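Local coordinates for protein 2-methyl-aconitate isomerase (PDB 5K87) that catalyses the cis-trans isomerization of 2-methyl-aconitate by base-catalysed proton abstraction during propionate breakdown through the 2-methylcitrate cycle, at residues A[16-21]-A[25-30]; A[217-222]-A[263-268]; A[232-237]-A[252-257]. The protein carries 1 engineered substitution. One frame throughout, in Å; residues are numbered along the deposited sequence. Where two conformers were deposited one is given.

Interaction 1: A[16-21]-A[25-30]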
loop_
_atom_site.group_PDB
_atom_site.type_symbol
_atom_site.label_atom_id
_atom_site.label_comp_id
_atom_site.label_asym_id
_atom_site.label_seq_id
_atom_site.Cartn_x
_atom_site.Cartn_y
_atom_site.Cartn_z
ATOM N N ALA A 16 9.720 -13.238 -10.384
ATOM C CA ALA A 16 8.778 -13.216 -9.281
ATOM C C ALA A 16 7.365 -13.000 -9.776
ATOM O O ALA A 16 7.139 -12.513 -10.897
ATOM C CB ALA A 16 9.163 -12.127 -8.281
ATOM N N THR A 17 6.408 -13.346 -8.921
ATOM C CA THR A 17 5.006 -13.112 -9.217
ATOM C C THR A 17 4.372 -12.425 -8.015
ATOM O O THR A 17 4.520 -12.889 -6.877
ATOM C CB THR A 17 4.276 -14.430 -9.485
ATOM O OG1 THR A 17 4.951 -15.143 -10.527
ATOM C CG2 THR A 17 2.855 -14.164 -9.919
ATOM N N TYR A 18 3.656 -11.341 -8.263
ATOM C CA TYR A 18 2.958 -10.605 -7.231
ATOM C C TYR A 18 1.496 -11.040 -7.285
ATOM O O TYR A 18 0.853 -10.945 -8.349
ATOM C CB TYR A 18 3.124 -9.122 -7.535
ATOM C CG TYR A 18 2.522 -8.138 -6.567
ATOM C CD1 TYR A 18 2.830 -8.162 -5.209
ATOM C CD2 TYR A 18 1.688 -7.140 -7.034
ATOM C CE1 TYR A 18 2.297 -7.199 -4.354
ATOM C CE2 TYR A 18 1.160 -6.193 -6.193
ATOM C CZ TYR A 18 1.467 -6.231 -4.860
ATOM O OH TYR A 18 0.920 -5.260 -4.055
ATOM N N MET A 19 0.990 -11.568 -6.167
ATOM C CA MET A 19 -0.333 -12.193 -6.142
ATOM C C MET A 19 -1.162 -11.696 -4.986
ATOM O O MET A 19 -0.621 -11.364 -3.919
ATOM C CB MET A 19 -0.234 -13.717 -6.006
ATOM C CG MET A 19 0.605 -14.378 -7.068
ATOM S SD MET A 19 0.551 -16.176 -6.979
ATOM C CE MET A 19 -1.169 -16.521 -7.348
ATOM N N ARG A 20 -2.477 -11.661 -5.181
ATOM C CA ARG A 20 -3.402 -11.647 -4.059
ATOM C C ARG A 20 -3.760 -13.080 -3.678
ATOM O O ARG A 20 -4.079 -13.900 -4.552
ATOM C CB ARG A 20 -4.686 -10.887 -4.394
ATOM C CG ARG A 20 -5.689 -10.939 -3.253
ATOM C CD ARG A 20 -7.068 -10.353 -3.592
ATOM N NE ARG A 20 -7.768 -11.096 -4.643
ATOM C CZ ARG A 20 -8.333 -12.288 -4.481
ATOM N NH1 ARG A 20 -8.291 -12.907 -3.309
ATOM N NH2 ARG A 20 -8.942 -12.869 -5.513
ATOM N N GLY A 21 -3.682 -13.396 -2.386
ATOM C CA GLY A 21 -4.244 -14.625 -1.852
ATOM C C GLY A 21 -5.155 -14.242 -0.705
ATOM O O GLY A 21 -4.710 -13.575 0.226
ATOM N N LYS A 25 -1.677 -9.558 -0.029
ATOM C CA LYS A 25 -0.851 -9.523 -1.234
ATOM C C LYS A 25 0.574 -9.867 -0.858
ATOM O O LYS A 25 1.076 -9.400 0.168
ATOM C CB LYS A 25 -0.853 -8.133 -1.890
ATOM C CG LYS A 25 -2.210 -7.689 -2.402
ATOM C CD LYS A 25 -2.107 -6.450 -3.290
ATOM C CE LYS A 25 -1.826 -5.171 -2.513
ATOM N NZ LYS A 25 -1.861 -4.006 -3.445
ATOM N N GLY A 26 1.236 -10.648 -1.701
ATOM C CA GLY A 26 2.616 -10.995 -1.448
ATOM C C GLY A 26 3.407 -11.200 -2.719
ATOM O O GLY A 26 2.846 -11.361 -3.808
ATOM N N VAL A 27 4.725 -11.186 -2.572
ATOM C CA VAL A 27 5.643 -11.458 -3.663
ATOM C C VAL A 27 6.125 -12.898 -3.535
ATOM O O VAL A 27 6.654 -13.303 -2.486
ATOM C CB VAL A 27 6.846 -10.488 -3.661
ATOM C CG1 VAL A 27 7.715 -10.754 -4.874
ATOM C CG2 VAL A 27 6.379 -9.037 -3.630
ATOM N N PHE A 28 5.924 -13.663 -4.606
ATOM C CA PHE A 28 6.188 -15.100 -4.658
ATOM C C PHE A 28 7.397 -15.410 -5.521
ATOM O O PHE A 28 7.534 -14.864 -6.625
ATOM C CB PHE A 28 4.990 -15.815 -5.283
ATOM C CG PHE A 28 3.789 -15.885 -4.386
ATOM C CD1 PHE A 28 3.096 -14.737 -4.053
ATOM C CD2 PHE A 28 3.349 -17.098 -3.878
ATOM C CE1 PHE A 28 1.996 -14.791 -3.209
ATOM C CE2 PHE A 28 2.234 -17.163 -3.040
ATOM C CZ PHE A 28 1.572 -16.007 -2.706
ATOM N N PHE A 29 8.255 -16.299 -5.035
ATOM C CA PHE A 29 9.448 -16.735 -5.747
ATOM C C PHE A 29 9.528 -18.249 -5.772
ATOM O O PHE A 29 9.249 -18.918 -4.761
ATOM C CB PHE A 29 10.713 -16.273 -5.019
ATOM C CG PHE A 29 10.809 -14.790 -4.799
ATOM C CD1 PHE A 29 11.442 -13.976 -5.722
ATOM C CD2 PHE A 29 10.295 -14.218 -3.648
ATOM C CE1 PHE A 29 11.545 -12.612 -5.501
ATOM C CE2 PHE A 29 10.394 -12.855 -3.428
ATOM C CZ PHE A 29 11.023 -12.057 -4.355
ATOM N N ARG A 30 9.962 -18.795 -6.903
ATOM C CA ARG A 30 10.469 -20.158 -6.936
ATOM C C ARG A 30 11.870 -20.119 -6.382
ATOM O O ARG A 30 12.654 -19.234 -6.743
ATOM C CB ARG A 30 10.612 -20.657 -8.368
ATOM C CG ARG A 30 9.369 -21.068 -9.101
ATOM C CD ARG A 30 9.738 -21.972 -10.298
ATOM N NE ARG A 30 10.761 -21.352 -11.137
ATOM C CZ ARG A 30 11.231 -21.863 -12.270
ATOM N NH1 ARG A 30 10.770 -23.023 -12.722
ATOM N NH2 ARG A 30 12.162 -21.206 -12.952
HETATM O O HOH W 1 0.505 -3.002 -4.784
#

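Interaction 2: A[217-222]-A[263-268]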
loop_
_atom_site.group_PDB
_atom_site.type_symbol
_atom_site.label_atom_id
_atom_site.label_comp_id
_atom_site.label_asym_id
_atom_site.label_seq_id
_atom_site.Cartn_x
_atom_site.Cartn_y
_atom_site.Cartn_z
ATOM N N ALA A 217 -8.610 -15.532 29.375
ATOM C CA ALA A 217 -8.029 -15.743 28.063
ATOM C C ALA A 217 -8.034 -17.207 27.697
ATOM O O ALA A 217 -7.869 -18.076 28.556
ATOM C CB ALA A 217 -6.609 -15.203 28.028
ATOM N N THR A 218 -8.230 -17.481 26.413
ATOM C CA THR A 218 -7.930 -18.794 25.879
ATOM C C THR A 218 -6.673 -18.679 25.040
ATOM O O THR A 218 -6.592 -17.851 24.129
ATOM C CB THR A 218 -9.070 -19.357 25.021
ATOM O OG1 THR A 218 -10.157 -19.724 25.875
ATOM C CG2 THR A 218 -8.600 -20.588 24.266
ATOM N N MET A 219 -5.680 -19.484 25.371
ATOM C CA MET A 219 -4.427 -19.514 24.642
ATOM C C MET A 219 -4.336 -20.838 23.915
ATOM O O MET A 219 -4.276 -21.906 24.533
ATOM C CB MET A 219 -3.268 -19.322 25.615
ATOM C CG MET A 219 -3.175 -17.882 26.110
ATOM S SD MET A 219 -2.157 -17.595 27.570
ATOM C CE MET A 219 -3.256 -18.195 28.849
ATOM N N ILE A 220 -4.358 -20.764 22.592
ATOM C CA ILE A 220 -4.404 -21.957 21.766
ATOM C C ILE A 220 -3.311 -21.917 20.709
ATOM O O ILE A 220 -2.962 -20.851 20.197
ATOM C CB ILE A 220 -5.802 -22.112 21.120
ATOM C CG1 ILE A 220 -5.961 -23.487 20.472
ATOM C CG2 ILE A 220 -6.088 -20.983 20.130
ATOM C CD1 ILE A 220 -7.380 -23.782 20.027
ATOM N N ASN A 221 -2.749 -23.075 20.399
ATOM C CA ASN A 221 -1.759 -23.163 19.344
ATOM C C ASN A 221 -2.302 -24.060 18.244
ATOM O O ASN A 221 -2.105 -25.277 18.258
ATOM C CB ASN A 221 -0.428 -23.680 19.878
ATOM C CG ASN A 221 0.720 -23.342 18.963
ATOM O OD1 ASN A 221 0.520 -23.080 17.775
ATOM N ND2 ASN A 221 1.935 -23.356 19.502
ATOM N N ALA A 222 -3.029 -23.445 17.316
ATOM C CA ALA A 222 -3.612 -24.123 16.167
ATOM C C ALA A 222 -3.727 -23.083 15.056
ATOM O O ALA A 222 -4.354 -22.049 15.249
ATOM C CB ALA A 222 -4.984 -24.682 16.523
ATOM N N ALA A 263 2.345 -14.500 25.765
ATOM C CA ALA A 263 3.457 -15.253 25.192
ATOM C C ALA A 263 4.287 -15.937 26.274
ATOM O O ALA A 263 4.716 -17.080 26.115
ATOM C CB ALA A 263 4.329 -14.349 24.361
ATOM N N LEU A 264 4.515 -15.224 27.369
ATOM C CA LEU A 264 5.267 -15.775 28.488
ATOM C C LEU A 264 4.485 -16.917 29.136
ATOM O O LEU A 264 5.038 -17.984 29.413
ATOM C CB LEU A 264 5.553 -14.674 29.510
ATOM C CG LEU A 264 6.511 -15.020 30.652
ATOM C CD1 LEU A 264 7.890 -15.307 30.096
ATOM C CD2 LEU A 264 6.566 -13.882 31.650
ATOM N N ARG A 265 3.194 -16.695 29.362
ATOM C CA ARG A 265 2.343 -17.709 29.980
ATOM C C ARG A 265 2.259 -18.979 29.131
ATOM O O ARG A 265 2.159 -20.088 29.667
ATOM C CB ARG A 265 0.944 -17.144 30.251
ATOM C CG ARG A 265 0.006 -18.101 30.966
ATOM C CD ARG A 265 0.473 -18.390 32.386
ATOM N NE ARG A 265 -0.306 -19.461 32.999
ATOM C CZ ARG A 265 0.004 -20.750 32.909
ATOM N NH1 ARG A 265 1.077 -21.127 32.228
ATOM N NH2 ARG A 265 -0.761 -21.662 33.496
ATOM N N MET A 266 2.313 -18.825 27.812
ATOM C CA MET A 266 2.243 -19.963 26.899
ATOM C C MET A 266 3.559 -20.713 26.806
ATOM O O MET A 266 3.612 -21.825 26.288
ATOM C CB MET A 266 1.815 -19.509 25.500
ATOM C CG MET A 266 0.382 -19.027 25.433
ATOM S SD MET A 266 -0.061 -18.248 23.876
ATOM C CE MET A 266 -0.276 -19.665 22.815
ATOM N N GLY A 267 4.626 -20.098 27.300
ATOM C CA GLY A 267 5.945 -20.693 27.214
ATOM C C GLY A 267 6.633 -20.433 25.887
ATOM O O GLY A 267 7.626 -21.079 25.554
ATOM N N LEU A 268 6.115 -19.481 25.116
ATOM C CA LEU A 268 6.731 -19.129 23.841
ATOM C C LEU A 268 7.988 -18.282 24.014
ATOM O O LEU A 268 8.877 -18.297 23.168
ATOM C CB LEU A 268 5.734 -18.397 22.944
ATOM C CG LEU A 268 4.560 -19.247 22.461
ATOM C CD1 LEU A 268 3.517 -18.343 21.821
ATOM C CD2 LEU A 268 5.030 -20.295 21.473
#

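Interaction 3: A[232-237]-A[252-257]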
loop_
_atom_site.group_PDB
_atom_site.type_symbol
_atom_site.label_atom_id
_atom_site.label_comp_id
_atom_site.label_asym_id
_atom_site.label_seq_id
_atom_site.Cartn_x
_atom_site.Cartn_y
_atom_site.Cartn_z
ATOM N N GLU A 232 -15.284 -7.390 26.151
ATOM C CA GLU A 232 -15.806 -6.568 27.241
ATOM C C GLU A 232 -14.777 -6.316 28.336
ATOM O O GLU A 232 -14.832 -5.289 29.009
ATOM C CB GLU A 232 -17.084 -7.171 27.834
ATOM C CG GLU A 232 -16.882 -8.469 28.591
ATOM C CD GLU A 232 -18.163 -8.960 29.245
ATOM O OE1 GLU A 232 -19.197 -8.271 29.120
ATOM O OE2 GLU A 232 -18.137 -10.034 29.882
ATOM N N ASP A 233 -13.832 -7.237 28.505
ATOM C CA ASP A 233 -12.771 -7.061 29.495
ATOM C C ASP A 233 -11.806 -5.938 29.115
ATOM O O ASP A 233 -11.013 -5.483 29.941
ATOM C CB ASP A 233 -12.006 -8.368 29.713
ATOM C CG ASP A 233 -12.860 -9.440 30.362
ATOM O OD1 ASP A 233 -13.939 -9.106 30.904
ATOM O OD2 ASP A 233 -12.448 -10.617 30.335
ATOM N N LEU A 234 -11.879 -5.504 27.862
ATOM C CA LEU A 234 -11.066 -4.407 27.358
ATOM C C LEU A 234 -11.895 -3.148 27.134
ATOM O O LEU A 234 -11.372 -2.128 26.680
ATOM C CB LEU A 234 -10.414 -4.813 26.036
ATOM C CG LEU A 234 -9.519 -6.048 26.064
ATOM C CD1 LEU A 234 -9.287 -6.559 24.650
ATOM C CD2 LEU A 234 -8.204 -5.720 26.746
ATOM N N GLY A 235 -13.185 -3.215 27.444
ATOM C CA GLY A 235 -14.089 -2.103 27.198
ATOM C C GLY A 235 -14.507 -1.982 25.740
ATOM O O GLY A 235 -14.980 -0.929 25.304
ATOM N N TYR A 236 -14.330 -3.062 24.979
ATOM C CA TYR A 236 -14.757 -3.113 23.577
ATOM C C TYR A 236 -16.039 -3.925 23.441
ATOM O O TYR A 236 -16.433 -4.627 24.375
ATOM C CB TYR A 236 -13.651 -3.696 22.687
ATOM C CG TYR A 236 -12.430 -2.807 22.595
ATOM C CD1 TYR A 236 -12.529 -1.503 22.124
ATOM C CD2 TYR A 236 -11.178 -3.271 22.973
ATOM C CE1 TYR A 236 -11.411 -0.680 22.036
ATOM C CE2 TYR A 236 -10.061 -2.456 22.893
ATOM C CZ TYR A 236 -10.186 -1.163 22.426
ATOM O OH TYR A 236 -9.075 -0.353 22.342
ATOM N N THR A 237 -16.681 -3.832 22.280
ATOM C CA THR A 237 -17.901 -4.589 22.022
ATOM C C THR A 237 -17.680 -5.716 21.027
ATOM O O THR A 237 -18.510 -6.611 20.915
ATOM C CB THR A 237 -18.998 -3.694 21.462
ATOM O OG1 THR A 237 -18.593 -3.218 20.175
ATOM C CG2 THR A 237 -19.242 -2.510 22.385
ATOM N N LEU A 252 -3.076 0.378 21.606
ATOM C CA LEU A 252 -2.069 -0.464 20.975
ATOM C C LEU A 252 -1.006 -0.917 21.976
ATOM O O LEU A 252 -0.587 -2.075 21.964
ATOM C CB LEU A 252 -1.432 0.254 19.790
ATOM C CG LEU A 252 -2.400 0.561 18.644
ATOM C CD1 LEU A 252 -1.710 1.342 17.531
ATOM C CD2 LEU A 252 -3.014 -0.719 18.090
ATOM N N ALA A 253 -0.588 -0.012 22.858
ATOM C CA ALA A 253 0.399 -0.353 23.873
ATOM C C ALA A 253 -0.159 -1.385 24.860
ATOM O O ALA A 253 0.543 -2.311 25.281
ATOM C CB ALA A 253 0.853 0.901 24.605
ATOM N N LYS A 254 -1.431 -1.234 25.210
ATOM C CA LYS A 254 -2.081 -2.164 26.122
ATOM C C LYS A 254 -2.155 -3.562 25.513
ATOM O O LYS A 254 -1.792 -4.547 26.159
ATOM C CB LYS A 254 -3.471 -1.663 26.506
ATOM C CG LYS A 254 -4.189 -2.524 27.538
ATOM C CD LYS A 254 -5.493 -1.852 27.948
ATOM C CE LYS A 254 -6.279 -2.688 28.939
ATOM N NZ LYS A 254 -7.581 -2.030 29.260
ATOM N N PHE A 255 -2.608 -3.651 24.263
ATOM C CA PHE A 255 -2.643 -4.936 23.568
ATOM C C PHE A 255 -1.275 -5.593 23.534
ATOM O O PHE A 255 -1.163 -6.801 23.731
ATOM C CB PHE A 255 -3.157 -4.778 22.139
ATOM C CG PHE A 255 -4.649 -4.786 22.025
ATOM C CD1 PHE A 255 -5.374 -5.924 22.332
ATOM C CD2 PHE A 255 -5.324 -3.672 21.566
ATOM C CE1 PHE A 255 -6.750 -5.937 22.212
ATOM C CE2 PHE A 255 -6.698 -3.676 21.438
ATOM C CZ PHE A 255 -7.415 -4.808 21.769
ATOM N N GLU A 256 -0.236 -4.799 23.301
ATOM C CA GLU A 256 1.101 -5.360 23.213
ATOM C C GLU A 256 1.576 -5.937 24.549
ATOM O O GLU A 256 2.206 -6.990 24.576
ATOM C CB GLU A 256 2.092 -4.351 22.627
ATOM C CG GLU A 256 3.531 -4.881 22.526
ATOM C CD GLU A 256 3.685 -6.166 21.706
ATOM O OE1 GLU A 256 2.789 -6.538 20.915
ATOM O OE2 GLU A 256 4.740 -6.815 21.848
ATOM N N THR A 257 1.281 -5.243 25.647
ATOM C CA THR A 257 1.655 -5.743 26.970
ATOM C C THR A 257 0.915 -7.042 27.289
ATOM O O THR A 257 1.502 -7.982 27.816
ATOM C CB THR A 257 1.413 -4.694 28.077
ATOM O OG1 THR A 257 2.135 -3.493 27.767
ATOM C CG2 THR A 257 1.891 -5.230 29.419
HETATM O O HOH W 2 -9.436 -3.402 30.586
HETATM O O HOH W 3 -8.993 -1.404 27.186
#

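Interaction 1: A[16-21]-A[25-30]
Met19 and Phe28 meet on one face of the paired strands, where SD of Met19 sits over the middle of the phenyl ring. This SD stands 4.0 Å from the centroid of the Phe28 ring and only 6° off the ring normal, a Met-aromatic contact. With CG anti to the carbonyl carbon (chi1 -56°) and chi2 extended, the methionine runs past the CD1 and CE1 side of the ring, Met19 CB 3.7 Å from Phe28 CE1; the bend at chi3 only turns CE away from the ring. On the other face Tyr18 and Lys25 converge: OH of Tyr18 and NZ of Lys25 are 3.1 Å apart, and a water lies close to both, accepting from Lys25 NZ at 2.9 Å. Val27 CG2 packs near the same tyrosine ring, while CG1 turns to the methyl of Ala16. The backbone between these two faces is a beta hairpin of strands 12-21 and 24-30, with Thr17-Phe28 and Met19-Gly26 as its hydrogen-bonded pairs. The bond from Met19 N to Gly26 O is 3.0 Å long and nearly straight at 171°; its return, from Gly26 N to Met19 O, completes the pair. Further out, helix 113-122 covers the Met19 and Phe28 face through Ala115. The Lys25 side chain passes about 4 Å from that of Thr73, in the substrate-binding run 71-75, which includes a changed residue in this structure. Its ammonium donates to the carbonyl oxygens of Gln62 and Gly65 of the second subunit, whose Asp64 forms a salt bridge with Arg20.

Interaction 2: A[217-222]-A[263-268]
Met219 and Met266 both set CG opposite the carbonyl carbon and run extended through chi2, which carries each sulfur across the gap between strand 213-221 and the end of helix 249-266. They then bend in opposite senses at chi3, -77° in Met219 and 77° in Met266. The two chains cross at a slant, and the closest approach, 3.6 Å, is from Met219 SD to Met266 CG. In return Met266 SD lies beside the first two methylenes of Met219, 3.8 Å from Met219 CB and equally near its CG. Thus each sulfur rests against the aliphatic part of the other residue. The Met266 methyl continues past Met219 toward the strand backbone, where CE is 3.9 Å from Ile220 O. Arg265 contributes only its aliphatic base: its CG is 3.9 Å from Met219 CE, and its chain passes Met219 at about a right angle.

Just beyond Met266 the helix terminates in a Schellman motif. Gly267, at positive phi, donates to Leu264 O, and Leu268 N donates to Ala263 O at 3.0 Å. The contact packs the end of the helix on strand 213-221; Pro225 of the next strand, 225-230, also touches Met266, while Asp205 of strand 205-209 touches both Met219 and Arg265.

No hydrogen bond joins the two segments. Their cohesion is therefore largely that of dispersion between polarisable thioethers and methylenes, with the arginine chain lying at the exposed margin of an otherwise buried contact.

Interaction 3: A[232-237]-A[252-257]
A short 3-10 turn at 232-234, closed by Gly235 N donating to Glu232 O at 3.1 Å and followed by Gly235 at positive phi, faces one side of helix 249-266, with the nearest CA atoms, those of Leu234 and Phe255, 9.3 Å apart. This is loop-on-helix packing, in which the segment after strand 225-230 rests on the helix through side chains and bridging water. Phe255 carries most of the contact from the helix. Its first torsion (chi1 -84°) swings the ring from the helix flank toward the loop, where its far end meets two partners. Leu234 reaches it with one branch, CD1, which is 3.6 Å from Phe255 CE1, while the other branch, CD2, turns to the lysine chain at 4.2 Å from Lys254 CE. From the other partner, Tyr236, the CE2 corner meets Phe255 CZ at 3.7 Å, and the two aromatic side chains meet obliquely. Phe286 meets the Tyr236 ring as well, and Phe215 of strand 213-221 touches both Leu234 and Lys254.

Lys254 is fully extended, all four torsions near 180°, and this carries its ammonium past Leu234 CD2 toward the loop carbonyls, which it reaches through water. There NZ donates to two waters: one, at 2.7 Å from Lys254 NZ, donates onward to Asp233 O, and the other donates a hydrogen bond to Leu234 O.

Interactions 2 and 3 share helix 249-266: residues 252-257 face the loop 232-237, whereas the helix end at 263-268 meets strand 213-221. Interaction 3 is nested within the chain loop that interaction 2 closes; their centres lie about 17 Å apart and their nearest atoms about 6 Å. Interaction 1 belongs to the other side of the chain's centre, about 31 Å from interaction 2 and about 34 Å from interaction 3 between centres. It also comes closest to bound malonate, about 8 Å from the Lys25 side chain, against about 12 and 14 Å from the side chains of Phe255 and Ile220. The side chains of Met266 and Phe255 lie about 9 and 10 Å from that of substrate-binding Lys283.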